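Local atomic coordinates of enolase from the environmental genome shotgun sequencing of the Sargasso Sea (PDB entry 2QGY), a protein that is of uncertain function but, as a magnesium-binding member of the enolase superfamily, probably acts on a carboxylate substrate through an enolate-type intermediate. Residues Ile39-Glu44 against Ser106-Ala111. Numbering follows the deposited sequence.
Sequences IKITTE and SAIEIA
Ala107 O accepts the helical bond from Ala111 N at 3.1 Å, and the end methyl of Ile39 lies against the same carbonyl, with Ile39 CD1 3.6 Å from Ala107 O. That methyl touches three residues of this turn of helix 99-120: Ile39 CD1 lies 4.0 Å from Ala107 CB, with Ile108 CG1 beside it and Ala111 CB somewhat farther off. The reach comes from the torsions: CG1 of Ile39 stands between the backbone N and the carbonyl carbon (chi1 81°), and the chain then runs on extended, carrying CD1 away from the strand.

Two residues on, on the same face of the strand, Ile41 does the equivalent job with a different rotamer. Its CG1 is anti to the carbonyl carbon, and Ile41 CD1 touches Ile108 CG2 at 4.0 Å and, at about a right angle to that, Ala111 CB at 4.2 Å. Ile108 therefore serves both strand residues with separate branches, CG1 for Ile39 and CG2 for Ile41. The small alanines let the backbones come close, with strand and helix axes 8.7 Å apart and crossing at -48°.

This is the packing of sheet on helix inside the N-terminal capping domain of the enolase fold, apart from the barrel carboxylates that hold magnesium. Ile67 of helix 60-74 also packs on Ile39, Ala107 and Ile108, and Leu13 and Leu16 of strand 13-21 pack on Ile41. Lys40 points to the other side of the sheet and forms salt bridges with Glu48 and Glu366. The side chains that meet are all apolar and buried, and the one polar atom touched, Ala107 O, already accepts a helical hydrogen bond, so the pairing probably rests on van der Waals fit and exclusion of water.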
loop_
_atom_site.group_PDB
_atom_site.type_symbol
_atom_site.label_atom_id
_atom_site.label_comp_id
_atom_site.label_asym_id
_atom_site.label_seq_id
_atom_site.Cartn_x
_atom_site.Cartn_y
_atom_site.Cartn_z
ATOM N N ILE A 39 -17.270 10.817 1.188
ATOM C CA ILE A 39 -18.292 9.900 1.712
ATOM C C ILE A 39 -19.161 10.561 2.773
ATOM O O ILE A 39 -18.750 11.504 3.442
ATOM C CB ILE A 39 -17.659 8.583 2.272
ATOM C CG1 ILE A 39 -17.105 8.770 3.696
ATOM C CG2 ILE A 39 -16.556 8.071 1.330
ATOM C CD1 ILE A 39 -16.645 7.443 4.327
ATOM N N LYS A 40 -20.381 10.041 2.927
ATOM C CA LYS A 40 -21.224 10.445 4.033
ATOM C C LYS A 40 -21.778 9.164 4.647
ATOM O O LYS A 40 -22.334 8.331 3.945
ATOM C CB LYS A 40 -22.381 11.331 3.549
ATOM C CG LYS A 40 -23.116 11.929 4.726
ATOM C CD LYS A 40 -24.343 12.774 4.308
ATOM C CE LYS A 40 -25.585 11.940 4.147
ATOM N NZ LYS A 40 -26.722 12.871 3.772
ATOM N N ILE A 41 -21.601 9.030 5.952
ATOM C CA ILE A 41 -22.085 7.887 6.733
ATOM C C ILE A 41 -23.194 8.446 7.619
ATOM O O ILE A 41 -23.034 9.523 8.190
ATOM C CB ILE A 41 -20.947 7.305 7.603
ATOM C CG1 ILE A 41 -19.942 6.527 6.716
ATOM C CG2 ILE A 41 -21.506 6.419 8.724
ATOM C CD1 ILE A 41 -18.795 5.868 7.469
ATOM N N THR A 42 -24.316 7.725 7.703
ATOM C CA THR A 42 -25.416 8.072 8.618
ATOM C C THR A 42 -25.542 6.960 9.663
ATOM O O THR A 42 -25.572 5.771 9.317
ATOM C CB THR A 42 -26.772 8.199 7.867
ATOM O OG1 THR A 42 -26.602 9.039 6.719
ATOM C CG2 THR A 42 -27.862 8.834 8.802
ATOM N N THR A 43 -25.565 7.339 10.934
ATOM C CA THR A 43 -25.736 6.331 11.967
ATOM C C THR A 43 -27.216 5.982 12.106
ATOM O O THR A 43 -28.084 6.678 11.576
ATOM C CB THR A 43 -25.244 6.810 13.343
ATOM O OG1 THR A 43 -26.137 7.813 13.850
ATOM C CG2 THR A 43 -23.807 7.367 13.260
ATOM N N GLU A 44 -27.483 4.937 12.881
ATOM C CA GLU A 44 -28.847 4.502 13.196
ATOM C C GLU A 44 -29.648 5.606 13.913
ATOM O O GLU A 44 -30.874 5.708 13.755
ATOM C CB GLU A 44 -28.771 3.252 14.062
ATOM C CG GLU A 44 -30.009 2.416 14.048
ATOM C CD GLU A 44 -29.760 1.029 14.595
ATOM O OE1 GLU A 44 -29.419 0.908 15.805
ATOM O OE2 GLU A 44 -29.904 0.069 13.805
ATOM N N SER A 106 -8.991 5.998 6.148
ATOM C CA SER A 106 -9.019 7.462 6.480
ATOM C C SER A 106 -10.417 8.051 6.316
ATOM O O SER A 106 -10.888 8.820 7.179
ATOM C CB SER A 106 -8.074 8.277 5.580
ATOM O OG SER A 106 -6.761 7.876 5.864
ATOM N N ALA A 107 -11.045 7.770 5.184
ATOM C CA ALA A 107 -12.315 8.402 4.877
ATOM C C ALA A 107 -13.328 8.003 5.972
ATOM O O ALA A 107 -14.057 8.853 6.459
ATOM C CB ALA A 107 -12.809 8.013 3.503
ATOM N N ILE A 108 -13.344 6.730 6.345
ATOM C CA ILE A 108 -14.331 6.239 7.313
ATOM C C ILE A 108 -13.978 6.837 8.680
ATOM O O ILE A 108 -14.850 7.390 9.355
ATOM C CB ILE A 108 -14.371 4.713 7.400
ATOM C CG1 ILE A 108 -14.875 4.097 6.091
ATOM C CG2 ILE A 108 -15.293 4.279 8.578
ATOM C CD1 ILE A 108 -14.612 2.552 5.992
ATOM N N GLU A 109 -12.694 6.798 9.067
ATOM C CA GLU A 109 -12.369 7.310 10.402
ATOM C C GLU A 109 -12.687 8.786 10.525
ATOM O O GLU A 109 -13.178 9.238 11.572
ATOM C CB GLU A 109 -10.917 7.037 10.811
ATOM C CG GLU A 109 -10.717 7.144 12.328
ATOM C CD GLU A 109 -9.255 7.187 12.723
ATOM O OE1 GLU A 109 -8.537 6.167 12.567
ATOM O OE2 GLU A 109 -8.856 8.256 13.205
ATOM N N ILE A 110 -12.422 9.546 9.476
ATOM C CA ILE A 110 -12.687 10.983 9.487
ATOM C C ILE A 110 -14.191 11.205 9.665
ATOM O O ILE A 110 -14.607 12.089 10.423
ATOM C CB ILE A 110 -12.170 11.655 8.188
ATOM C CG1 ILE A 110 -10.622 11.737 8.234
ATOM C CG2 ILE A 110 -12.764 13.095 8.031
ATOM C CD1 ILE A 110 -9.974 12.102 6.896
ATOM N N ALA A 111 -15.007 10.415 8.978
ATOM C CA ALA A 111 -16.484 10.538 9.158
ATOM C C ALA A 111 -16.950 10.221 10.589
ATOM O O ALA A 111 -17.900 10.848 11.096
ATOM C CB ALA A 111 -17.233 9.680 8.170
#